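Local coordinates for protein 4-phosphoerythronate dehydrogenase (Lactobacillus jensenii, PDB 4PRK) that acts as a D-lactate dehydrogenase, probably interconverting pyruvate and D-lactate with NAD(H) held by its Rossmann-fold domain, at residues K147-I152 / M168-L173; A199-L204 / I229-A234; T194-A199 / F221-N226; S102-A107 / G158-Q163; G257-A262 / H295-T300. All blocks are in the same frame, centred on the assembly; numbering follows the deposited sequence.

How the contacts relate
Contacts 1 and 2 lie within one parallel sheet of the NAD-binding domain, and contact 5 starts at the end of one of its strands. Strands 148-152 and 201-204 join contacts 1 and 2, whose centres are 10 Å apart, and strands 229-232 and 255-258 join contact 2 to contact 5, 13 Å away between centres. Contact 3 packs the helix ends beside contact 2 and is tied to it by the salt bridge from Lys225 NZ to Asp200 OD1 (2.6 Å). Contact 4 sets helix 103-118 on helix 155-167, where Leu151 of contact 1 rests; its Ile106 also touches Ala297 of contact 5. Contact 5 holds His295 and probably lies at the active site; contact 3 is 23 Å from it between centres.

Contact 1 (K147-I152 / M168-L173)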
# COMPACT_ATOMS: atom_id res chain seq x y z
N LYS A 147 1.16 -0.84 16.08
CA LYS A 147 0.34 0.13 16.77
C LYS A 147 -1.06 0.08 16.25
O LYS A 147 -1.29 -0.32 15.09
CB LYS A 147 0.94 1.52 16.53
CG LYS A 147 2.29 1.73 17.20
CD LYS A 147 2.17 2.80 18.26
CE LYS A 147 3.43 3.04 19.07
NZ LYS A 147 3.28 2.34 20.36
N THR A 148 -2.00 0.56 17.07
CA THR A 148 -3.37 0.78 16.70
C THR A 148 -3.60 2.28 16.62
O THR A 148 -3.24 3.05 17.52
CB THR A 148 -4.34 0.21 17.76
OG1 THR A 148 -4.28 -1.21 17.75
CG2 THR A 148 -5.75 0.59 17.45
N ILE A 149 -4.25 2.70 15.53
CA ILE A 149 -4.53 4.08 15.29
C ILE A 149 -5.99 4.20 15.56
O ILE A 149 -6.79 3.32 15.18
CB ILE A 149 -4.34 4.44 13.81
CG1 ILE A 149 -3.01 3.89 13.26
CG2 ILE A 149 -4.52 5.91 13.62
CD1 ILE A 149 -1.73 4.51 13.83
N GLY A 150 -6.37 5.30 16.20
CA GLY A 150 -7.77 5.56 16.51
C GLY A 150 -8.16 6.91 16.03
O GLY A 150 -7.54 7.94 16.37
N LEU A 151 -9.15 6.92 15.18
CA LEU A 151 -9.62 8.15 14.56
C LEU A 151 -10.97 8.56 15.15
O LEU A 151 -11.88 7.75 15.18
CB LEU A 151 -9.78 7.94 13.05
CG LEU A 151 -8.58 7.45 12.24
CD1 LEU A 151 -9.00 7.50 10.76
CD2 LEU A 151 -7.42 8.36 12.42
N ILE A 152 -11.13 9.82 15.58
CA ILE A 152 -12.42 10.29 16.09
C ILE A 152 -13.02 11.17 15.04
O ILE A 152 -12.61 12.30 14.87
CB ILE A 152 -12.29 11.12 17.38
CG1 ILE A 152 -11.49 10.35 18.44
CG2 ILE A 152 -13.69 11.43 17.92
CD1 ILE A 152 -12.04 8.97 18.70
N MET A 168 1.24 1.34 6.02
CA MET A 168 2.44 0.98 6.78
C MET A 168 2.24 -0.29 7.65
O MET A 168 3.19 -0.79 8.32
CB MET A 168 2.87 2.13 7.68
CG MET A 168 3.11 3.43 6.94
SD MET A 168 3.92 4.70 7.93
CE MET A 168 2.57 5.65 8.50
N GLY A 169 1.04 -0.83 7.64
CA GLY A 169 0.73 -2.05 8.37
C GLY A 169 0.04 -1.85 9.72
O GLY A 169 -0.29 -2.83 10.39
N ALA A 170 -0.22 -0.60 10.12
CA ALA A 170 -0.95 -0.37 11.37
C ALA A 170 -2.38 -0.86 11.32
O ALA A 170 -2.99 -0.89 10.27
CB ALA A 170 -0.95 1.10 11.73
N LYS A 171 -2.94 -1.19 12.48
CA LYS A 171 -4.37 -1.42 12.57
C LYS A 171 -5.07 -0.09 12.84
O LYS A 171 -4.70 0.62 13.78
CB LYS A 171 -4.69 -2.43 13.68
CG LYS A 171 -6.18 -2.68 13.83
CD LYS A 171 -6.54 -3.13 15.22
CE LYS A 171 -6.89 -4.59 15.32
NZ LYS A 171 -7.91 -4.73 16.42
N VAL A 172 -6.08 0.26 12.06
CA VAL A 172 -6.75 1.53 12.20
C VAL A 172 -8.23 1.32 12.56
O VAL A 172 -8.95 0.62 11.86
CB VAL A 172 -6.70 2.35 10.90
CG1 VAL A 172 -7.40 3.71 11.07
CG2 VAL A 172 -5.28 2.54 10.48
N LEU A 173 -8.66 1.98 13.63
CA LEU A 173 -10.03 1.99 14.09
C LEU A 173 -10.54 3.39 13.97
O LEU A 173 -9.77 4.34 14.14
CB LEU A 173 -10.11 1.62 15.58
CG LEU A 173 -9.63 0.24 16.04
CD1 LEU A 173 -9.58 0.12 17.53
CD2 LEU A 173 -10.54 -0.85 15.45
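Leu173 N gives its hydrogen to Ile149 O over 2.8 Å, nearly straight at 175°, and these two residues lose more surface to the contact than any others in it. Ile149 also donates from its own N to Lys171 O (2.8 Å), so it grips the neighbouring strand on both sides of Val172, as residues of parallel strands do. The ladder goes on from Lys171 N back to Lys147 O and from Leu151 N to Leu173 O. The short axes are 4.6 Å apart and only 21° from parallel.

With CG1 set anti to its carbonyl carbon (chi1 -47°), Ile149 brings that atom against two partners at once, Ala170 CB at 3.8 Å and Val172 CG2 at 3.8 Å. Further along the same face, Leu151 CG and CD1 lie against the other branch of the valine, CG1. Leu173 belongs to the opposite face of the sheet, where its CD1 leans diagonally back to Thr148 CG2, 3.9 Å away. Thr148 turns its hydroxyl the other way, and OG1 runs alongside the aliphatic stem of Lys171, 3.9 Å from CD. Beyond that atom the lysine chain bends and leaves the contact.

This is the opening beta-alpha-beta unit of the NAD-binding domain. Helix 155-167 makes the crossover, with Phe165 on Ile149 and Ala162 on both Leu151 and Val172. It ends in a Schellman motif at Gly169. On its other edge strand 148-152 is bonded to strand 201-204, whose Ile201 touches Ile149.

Contact 2 (A199-L204 / I229-A234)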
# COMPACT_ATOMS: atom_id res chain seq x y z
N ALA A 199 -6.60 2.59 21.17
CA ALA A 199 -5.69 3.24 20.24
C ALA A 199 -4.38 3.60 20.91
O ALA A 199 -4.39 4.14 21.99
CB ALA A 199 -6.31 4.46 19.60
N ASP A 200 -3.26 3.34 20.25
CA ASP A 200 -1.97 3.90 20.71
C ASP A 200 -1.71 5.29 20.15
O ASP A 200 -0.90 6.04 20.71
CB ASP A 200 -0.81 3.02 20.32
CG ASP A 200 -1.02 1.59 20.72
OD1 ASP A 200 -1.22 1.33 21.91
OD2 ASP A 200 -0.98 0.74 19.83
N ILE A 201 -2.35 5.62 19.02
CA ILE A 201 -2.26 6.95 18.41
C ILE A 201 -3.64 7.41 18.03
O ILE A 201 -4.33 6.74 17.26
CB ILE A 201 -1.40 6.99 17.14
CG1 ILE A 201 0.08 6.79 17.48
CG2 ILE A 201 -1.60 8.32 16.47
CD1 ILE A 201 0.94 6.34 16.31
N ILE A 202 -4.06 8.53 18.59
CA ILE A 202 -5.42 9.05 18.38
C ILE A 202 -5.33 10.29 17.55
O ILE A 202 -4.60 11.21 17.90
CB ILE A 202 -6.08 9.45 19.72
CG1 ILE A 202 -6.30 8.18 20.53
CG2 ILE A 202 -7.39 10.15 19.45
CD1 ILE A 202 -6.78 8.35 21.95
N SER A 203 -6.08 10.34 16.47
CA SER A 203 -6.09 11.51 15.65
C SER A 203 -7.48 11.99 15.46
O SER A 203 -8.36 11.17 15.17
CB SER A 203 -5.40 11.26 14.30
OG SER A 203 -5.48 12.44 13.52
N LEU A 204 -7.68 13.32 15.59
CA LEU A 204 -9.05 13.94 15.57
C LEU A 204 -9.49 14.48 14.20
O LEU A 204 -8.76 15.22 13.56
CB LEU A 204 -9.15 15.05 16.57
CG LEU A 204 -8.65 14.71 17.97
CD1 LEU A 204 -8.75 15.92 18.90
CD2 LEU A 204 -9.41 13.52 18.55
N ILE A 229 -0.59 8.67 22.11
CA ILE A 229 -0.15 9.87 21.43
C ILE A 229 -1.41 10.48 20.85
O ILE A 229 -2.16 9.78 20.15
CB ILE A 229 0.81 9.53 20.28
CG1 ILE A 229 2.06 8.81 20.78
CG2 ILE A 229 1.19 10.77 19.47
CD1 ILE A 229 3.02 8.35 19.70
N LEU A 230 -1.67 11.74 21.20
CA LEU A 230 -2.86 12.41 20.77
C LEU A 230 -2.47 13.38 19.67
O LEU A 230 -1.56 14.15 19.84
CB LEU A 230 -3.51 13.21 21.92
CG LEU A 230 -4.73 14.06 21.42
CD1 LEU A 230 -5.80 13.16 20.84
CD2 LEU A 230 -5.37 14.94 22.51
N ILE A 231 -3.17 13.35 18.54
CA ILE A 231 -2.90 14.28 17.45
C ILE A 231 -4.16 15.06 17.17
O ILE A 231 -5.17 14.45 16.94
CB ILE A 231 -2.51 13.52 16.17
CG1 ILE A 231 -1.23 12.70 16.33
CG2 ILE A 231 -2.36 14.51 15.01
CD1 ILE A 231 0.02 13.49 16.61
N ASN A 232 -4.09 16.39 17.18
CA ASN A 232 -5.20 17.27 16.74
C ASN A 232 -4.76 18.25 15.65
O ASN A 232 -4.14 19.31 15.91
CB ASN A 232 -5.73 18.11 17.88
CG ASN A 232 -6.99 18.87 17.50
OD1 ASN A 232 -7.64 18.56 16.48
ND2 ASN A 232 -7.35 19.86 18.30
N ALA A 233 -5.15 17.91 14.44
CA ALA A 233 -5.01 18.77 13.29
C ALA A 233 -6.37 19.12 12.72
O ALA A 233 -6.46 19.53 11.55
CB ALA A 233 -4.17 18.11 12.22
N ALA A 234 -7.38 19.02 13.57
CA ALA A 234 -8.72 19.41 13.18
C ALA A 234 -9.09 20.79 13.72
O ALA A 234 -8.99 21.76 13.02
CB ALA A 234 -9.72 18.35 13.63
O HOH W 1 -6.08 15.34 13.78
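Leu204 and Asn232 meet with different first torsions: the leucine swings CG anti to its carbonyl carbon (chi1 -49°), while the asparagine sends its amide the other way, CG opposite the backbone N (chi1 -172°). Leu204 CD1 then lies against the amide carbon, Asn232 CG, at 3.7 Å. On the same face Leu230 CD1 reaches Ile202 CG2, also at 3.7 Å. Ile201 and Ile229 stand side by side on the other face. Between the strands the parallel ladder is tightest at Ile231 N to Ile202 O (2.7 Å).

Asn232 OD1 accepts from Ala234 N in an Asx turn, its donor above the carbonyl plane, and ND2 donates to Arg235 O. Cut back to alanine, this position would probably leave Ala234 N and Arg235 O without these partners and the turn after the strand free to shift. Ser203 OG bonds to His205 and to a water that donates to Leu204 O (2.7 Å) and accepts from Ala233 N (2.8 Å).

Most of both faces of the strand pair is thus aliphatic, while the Asn232 amide and the water bond backbone atoms where the strands end, and the Ser203 hydroxyl holds the water.

Contact 3 (T194-A199 / F221-N226)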
# COMPACT_ATOMS: atom_id res chain seq x y z
N THR A 194 -14.24 2.28 22.70
CA THR A 194 -13.25 1.32 22.23
C THR A 194 -12.04 2.02 21.61
O THR A 194 -10.92 1.66 21.84
CB THR A 194 -13.88 0.41 21.18
OG1 THR A 194 -15.08 -0.12 21.69
CG2 THR A 194 -12.96 -0.72 20.83
N VAL A 195 -12.31 3.04 20.82
CA VAL A 195 -11.25 3.77 20.12
C VAL A 195 -10.29 4.42 21.13
O VAL A 195 -9.08 4.23 21.02
CB VAL A 195 -11.83 4.82 19.14
CG1 VAL A 195 -10.74 5.80 18.67
CG2 VAL A 195 -12.52 4.13 17.95
N LEU A 196 -10.83 5.17 22.11
CA LEU A 196 -10.00 5.79 23.12
C LEU A 196 -9.26 4.76 23.94
O LEU A 196 -8.11 4.97 24.32
CB LEU A 196 -10.84 6.62 24.07
CG LEU A 196 -11.52 7.85 23.49
CD1 LEU A 196 -12.19 8.58 24.65
CD2 LEU A 196 -10.50 8.72 22.77
N LYS A 197 -9.89 3.63 24.20
CA LYS A 197 -9.24 2.62 25.03
C LYS A 197 -8.15 1.82 24.32
O LYS A 197 -7.19 1.44 24.95
CB LYS A 197 -10.27 1.68 25.66
CG LYS A 197 -10.85 2.20 26.99
CD LYS A 197 -12.10 3.05 26.81
CE LYS A 197 -12.68 3.53 28.13
NZ LYS A 197 -13.73 2.61 28.65
N GLU A 198 -8.29 1.56 23.02
CA GLU A 198 -7.43 0.62 22.34
C GLU A 198 -6.41 1.31 21.45
O GLU A 198 -5.45 0.68 21.00
CB GLU A 198 -8.25 -0.30 21.47
CG GLU A 198 -9.47 -0.89 22.15
CD GLU A 198 -9.21 -2.21 22.80
OE1 GLU A 198 -8.11 -2.76 22.64
OE2 GLU A 198 -10.10 -2.69 23.52
N ALA A 199 -6.60 2.59 21.17
CA ALA A 199 -5.69 3.24 20.24
C ALA A 199 -4.38 3.60 20.91
O ALA A 199 -4.39 4.14 21.99
CB ALA A 199 -6.31 4.46 19.60
N PHE A 221 -9.01 11.70 28.44
CA PHE A 221 -7.60 11.40 28.76
C PHE A 221 -7.47 10.25 29.76
O PHE A 221 -6.63 9.32 29.61
CB PHE A 221 -6.89 12.66 29.30
CG PHE A 221 -6.62 13.74 28.22
CD1 PHE A 221 -5.72 13.50 27.17
CD2 PHE A 221 -7.32 14.93 28.22
CE1 PHE A 221 -5.50 14.47 26.18
CE2 PHE A 221 -7.11 15.90 27.22
CZ PHE A 221 -6.20 15.69 26.20
N ALA A 222 -8.33 10.26 30.77
CA ALA A 222 -8.23 9.18 31.74
C ALA A 222 -8.51 7.83 31.06
O ALA A 222 -7.97 6.83 31.48
CB ALA A 222 -9.20 9.40 32.88
N GLU A 223 -9.34 7.81 30.02
CA GLU A 223 -9.67 6.56 29.33
C GLU A 223 -8.57 6.06 28.39
O GLU A 223 -8.55 4.90 28.04
CB GLU A 223 -10.98 6.72 28.55
CG GLU A 223 -12.23 6.87 29.44
CD GLU A 223 -13.49 7.33 28.69
OE1 GLU A 223 -13.63 8.56 28.45
OE2 GLU A 223 -14.36 6.47 28.36
N MET A 224 -7.68 6.95 27.94
CA MET A 224 -6.69 6.59 26.93
C MET A 224 -5.57 5.77 27.55
O MET A 224 -5.39 5.76 28.78
CB MET A 224 -6.05 7.84 26.36
CG MET A 224 -6.93 8.62 25.43
SD MET A 224 -6.15 10.21 25.13
CE MET A 224 -7.61 11.18 24.78
N LYS A 225 -4.78 5.10 26.72
CA LYS A 225 -3.63 4.37 27.25
C LYS A 225 -2.58 5.39 27.72
O LYS A 225 -2.49 6.52 27.18
CB LYS A 225 -3.10 3.42 26.17
CG LYS A 225 -4.17 2.44 25.78
CD LYS A 225 -3.93 1.77 24.46
CE LYS A 225 -2.76 0.87 24.51
NZ LYS A 225 -2.91 -0.02 23.31
N ASN A 226 -1.79 5.04 28.71
CA ASN A 226 -0.85 6.02 29.26
C ASN A 226 0.34 6.30 28.31
O ASN A 226 1.01 7.33 28.43
CB ASN A 226 -0.37 5.66 30.65
CG ASN A 226 -1.49 5.55 31.69
OD1 ASN A 226 -2.51 6.29 31.72
ND2 ASN A 226 -1.27 4.62 32.61
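Glu223, in the last turn of helix 218-223, points its CB toward the end of helix 192-198 and is met there by Lys197. The lysine starts out facing away, but its chain bends at chi2 (91°) and doubles back, bringing CE over the glutamate stem at 3.6 Å from Glu223 CG. Glu223 OE2 is closer to that carbon, 3.4 Å from Lys197 CE, than to the charged end: the salt bridge to Lys197 NZ is long, 3.9 Å. The other carboxylate oxygen, OE1, merely brushes Leu196 CD1.

Met224 is the first residue to leave the helix. Its CA-H points almost straight at Leu196 O, with CA and O 3.4 Å apart and 170° at the hydrogen. The side chain runs on, extended beyond CG, to bring CE within 4.3 Å of Leu196 CD2. Both residues also rest on Ile202, so the two helix ends close over strand 201-204. In this Rossmann-type domain helix 192-198 leads into strand 201-204 and helix 218-223 into strand 229-232, and the contact joins the C-terminal ends of these two helices.

Lys225 follows and lays its stem across the carbonyls at the end of helix 192-198. Its CD sits 3.3 Å from Lys197 O and 3.5 Å from Ala199 O. A bend at chi3 then carries NZ past Glu198 O, where the dipole of the helix C-terminus would probably suit a positive charge, to the carboxylate of Asp200, with which it forms a salt bridge.

Contact 4 (S102-A107 / G158-Q163)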
# COMPACT_ATOMS: atom_id res chain seq x y z
N SER A 102 -6.49 20.16 0.10
CA SER A 102 -5.82 18.89 -0.14
C SER A 102 -5.93 18.05 1.11
O SER A 102 -5.19 18.29 2.06
CB SER A 102 -4.35 19.13 -0.52
OG SER A 102 -3.57 17.98 -0.38
N PRO A 103 -6.81 17.05 1.15
CA PRO A 103 -6.85 16.28 2.40
C PRO A 103 -5.52 15.61 2.75
O PRO A 103 -5.25 15.46 3.91
CB PRO A 103 -7.94 15.23 2.18
CG PRO A 103 -8.18 15.19 0.74
CD PRO A 103 -8.01 16.57 0.30
N ARG A 104 -4.74 15.20 1.77
CA ARG A 104 -3.43 14.62 2.03
C ARG A 104 -2.44 15.57 2.75
O ARG A 104 -1.63 15.12 3.52
CB ARG A 104 -2.81 14.03 0.78
CG ARG A 104 -3.34 12.65 0.42
CD ARG A 104 -2.87 11.58 1.39
NE ARG A 104 -1.46 11.26 1.25
CZ ARG A 104 -0.98 10.07 0.89
NH1 ARG A 104 -1.80 9.07 0.63
NH2 ARG A 104 0.31 9.89 0.80
N ALA A 105 -2.49 16.86 2.45
CA ALA A 105 -1.64 17.85 3.12
C ALA A 105 -1.85 17.71 4.61
O ALA A 105 -0.93 17.53 5.39
CB ALA A 105 -1.99 19.25 2.68
N ILE A 106 -3.09 17.76 5.01
CA ILE A 106 -3.38 17.68 6.43
C ILE A 106 -3.09 16.30 7.02
O ILE A 106 -2.50 16.21 8.09
CB ILE A 106 -4.80 18.17 6.71
CG1 ILE A 106 -4.79 19.66 6.39
CG2 ILE A 106 -5.21 17.93 8.15
CD1 ILE A 106 -6.12 20.22 6.02
N ALA A 107 -3.47 15.24 6.32
CA ALA A 107 -3.29 13.91 6.84
C ALA A 107 -1.81 13.62 7.04
O ALA A 107 -1.40 13.03 8.02
CB ALA A 107 -3.87 12.92 5.88
N GLY A 158 -9.34 12.25 7.57
CA GLY A 158 -9.20 11.05 8.42
C GLY A 158 -9.05 9.80 7.59
O GLY A 158 -8.27 8.83 7.92
N SER A 159 -9.82 9.79 6.54
CA SER A 159 -9.72 8.72 5.56
C SER A 159 -8.32 8.61 4.96
O SER A 159 -7.81 7.53 4.74
CB SER A 159 -10.73 8.96 4.43
OG SER A 159 -10.44 8.05 3.44
N ALA A 160 -7.74 9.73 4.61
CA ALA A 160 -6.38 9.73 4.10
C ALA A 160 -5.36 9.28 5.18
O ALA A 160 -4.37 8.57 4.88
CB ALA A 160 -6.03 11.14 3.58
N VAL A 161 -5.60 9.68 6.43
CA VAL A 161 -4.73 9.24 7.54
C VAL A 161 -4.77 7.73 7.70
O VAL A 161 -3.77 7.09 7.95
CB VAL A 161 -5.14 9.87 8.89
CG1 VAL A 161 -4.38 9.19 10.10
CG2 VAL A 161 -4.87 11.35 8.85
N ALA A 162 -5.95 7.19 7.52
CA ALA A 162 -6.21 5.77 7.63
C ALA A 162 -5.54 4.98 6.47
O ALA A 162 -4.91 3.94 6.68
CB ALA A 162 -7.71 5.56 7.65
N GLN A 163 -5.66 5.50 5.26
CA GLN A 163 -4.94 4.93 4.11
C GLN A 163 -3.43 4.86 4.35
O GLN A 163 -2.80 3.85 4.12
CB GLN A 163 -5.24 5.76 2.83
CG GLN A 163 -6.74 5.79 2.47
CD GLN A 163 -7.14 6.74 1.33
OE1 GLN A 163 -8.15 7.45 1.41
NE2 GLN A 163 -6.38 6.71 0.26
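Ala107 CB and Ala160 CB touch at 3.6 Å where helix 103-118 crosses helix 155-167, the helix that carries Gly158, the last glycine of a probable GxGxxG dinucleotide-binding motif of the Rossmann fold. Small side chains at the crossing let the short axes come within 8.3 Å of each other, at -63°.

Arg104 is the long side chain here, and it skirts the crossing rather than entering it. Its CB stands back from the other helix, CG comes to 4.4 Å from Ala160 CB, and CD makes the actual touch, 3.9 Å from Ala160 CB. The bends at chi2 and chi3, both near -70°, bring CD past that methyl and turn NE away from it. NE then meets Glu108, one helical turn on, in a salt bridge, and NH2 gives a weak hydrogen bond to Met168 O of the second subunit. Arg104 also packs on Tyr145 of that subunit and Pro185 of the third, so the arginine that flanks the helix crossing lies where subunits meet.

At the start of helix 103-118, Ser102 OG caps Ala105 N (3.2 Å) and also bonds to Glu143 of the second subunit. The methyl of Ala107 has a second neighbour besides Ala160: Val161, whose CG2 lies anti to its own carbonyl carbon, puts that branch 3.5 Å from Ala107 CB and 3.6 Å from Ala107 CA.

Contact 5 (G257-A262 / H295-T300); sequences GLDTLA and HSAYFT
Asp259 faces His295 with their CA atoms 4.7 Å apart, just where strand 255-258 has ended. His295 takes left-handed backbone angles (phi 46°, psi 47°), and the chain then turns through a type I beta turn from Ser296 to Phe299, so that successive amides, Ser296 N and Ala297 N, face the aspartate.

The carboxylate grips both. With CG opposite its backbone N (chi1 -170°), Asp259 sends OD1 to Ser296 N (2.9 Å) on its syn lone pair, and OD2 to Ala297 N (2.8 Å), the latter donor lying above the carboxylate plane. OD1 also bonds to Thr293 OG1. Without the carboxylate, as with a leucine here, the two turn amides and the Thr293 hydroxyl would probably lose their acceptor, and the loop after His295 would be less firmly placed.

Thr260 runs side by side with His295, its OG1 3.6 Å from CD2 of the ring, but that hydroxyl is bonded to Glu264, which itself touches the His295 side chain. Ala297 O and Tyr298 OH bond to the second subunit. A histidine beside a glutamate at the C-terminal ends of the parallel strands is consistent with the active site of D-2-hydroxyacid dehydrogenases, and Asp259 holds the turn that follows the histidine.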
# COMPACT_ATOMS: atom_id res chain seq x y z
N GLY A 257 0.58 16.05 19.44
CA GLY A 257 0.93 16.86 18.27
C GLY A 257 -0.28 17.72 17.89
O GLY A 257 -1.36 17.20 17.52
N LEU A 258 -0.13 19.04 18.01
CA LEU A 258 -1.25 19.94 17.84
C LEU A 258 -0.92 20.87 16.72
O LEU A 258 0.11 21.52 16.78
CB LEU A 258 -1.50 20.75 19.11
CG LEU A 258 -1.48 19.92 20.42
CD1 LEU A 258 -1.41 20.81 21.63
CD2 LEU A 258 -2.68 19.02 20.56
N ASP A 259 -1.78 20.95 15.72
CA ASP A 259 -1.61 21.99 14.67
C ASP A 259 -2.56 23.14 14.94
O ASP A 259 -2.60 24.11 14.19
CB ASP A 259 -1.93 21.42 13.31
CG ASP A 259 -1.54 22.35 12.18
OD1 ASP A 259 -0.36 22.80 12.17
OD2 ASP A 259 -2.41 22.62 11.29
N THR A 260 -3.36 23.01 16.00
CA THR A 260 -4.41 23.93 16.33
C THR A 260 -4.67 23.82 17.82
O THR A 260 -4.46 22.74 18.35
CB THR A 260 -5.70 23.58 15.61
OG1 THR A 260 -6.70 24.53 15.96
CG2 THR A 260 -6.19 22.14 15.98
N LEU A 261 -5.05 24.93 18.46
CA LEU A 261 -5.21 25.05 19.92
C LEU A 261 -6.35 26.01 20.20
O LEU A 261 -6.50 26.97 19.49
CB LEU A 261 -3.95 25.70 20.58
CG LEU A 261 -2.72 24.87 20.92
CD1 LEU A 261 -1.57 25.74 21.36
CD2 LEU A 261 -3.03 23.80 21.95
N ALA A 262 -7.11 25.76 21.24
CA ALA A 262 -8.12 26.71 21.71
C ALA A 262 -7.50 28.09 21.94
O ALA A 262 -6.39 28.19 22.49
CB ALA A 262 -8.76 26.21 23.00
N HIS A 295 -1.12 25.99 12.80
CA HIS A 295 -2.19 25.68 11.86
C HIS A 295 -1.63 25.65 10.43
O HIS A 295 -2.21 26.19 9.49
CB HIS A 295 -3.39 26.66 11.99
CG HIS A 295 -4.73 25.97 11.97
ND1 HIS A 295 -5.13 25.13 10.94
CD2 HIS A 295 -5.75 25.98 12.86
CE1 HIS A 295 -6.33 24.64 11.21
NE2 HIS A 295 -6.73 25.14 12.36
N SER A 296 -0.51 24.96 10.25
CA SER A 296 0.06 24.86 8.95
C SER A 296 -0.11 23.46 8.32
O SER A 296 0.61 23.11 7.33
CB SER A 296 1.54 25.27 9.05
OG SER A 296 2.31 24.42 9.95
N ALA A 297 -0.98 22.60 8.87
CA ALA A 297 -1.11 21.24 8.22
C ALA A 297 -1.47 21.43 6.72
O ALA A 297 -1.01 20.71 5.85
CB ALA A 297 -2.16 20.38 8.92
N TYR A 298 -2.28 22.42 6.42
CA TYR A 298 -2.70 22.66 5.03
C TYR A 298 -1.59 23.18 4.12
O TYR A 298 -1.77 23.20 2.91
CB TYR A 298 -3.86 23.69 5.00
CG TYR A 298 -3.27 25.10 5.11
CD1 TYR A 298 -2.95 25.66 6.35
CD2 TYR A 298 -2.96 25.83 3.98
CE1 TYR A 298 -2.36 26.90 6.43
CE2 TYR A 298 -2.36 27.07 4.06
CZ TYR A 298 -2.05 27.60 5.27
OH TYR A 298 -1.43 28.83 5.31
N PHE A 299 -0.46 23.63 4.65
CA PHE A 299 0.37 24.59 3.91
C PHE A 299 1.37 23.85 3.00
O PHE A 299 2.59 23.73 3.35
CB PHE A 299 1.06 25.52 4.93
CG PHE A 299 1.84 26.66 4.32
CD1 PHE A 299 1.33 27.39 3.26
CD2 PHE A 299 3.04 27.05 4.87
CE1 PHE A 299 2.06 28.43 2.71
CE2 PHE A 299 3.76 28.10 4.35
CZ PHE A 299 3.26 28.80 3.27
N THR A 300 0.84 23.30 1.89
CA THR A 300 1.66 22.75 0.79
C THR A 300 1.37 23.52 -0.49
O THR A 300 0.43 24.30 -0.56
CB THR A 300 1.31 21.29 0.51
OG1 THR A 300 -0.06 21.22 0.07
CG2 THR A 300 1.45 20.49 1.79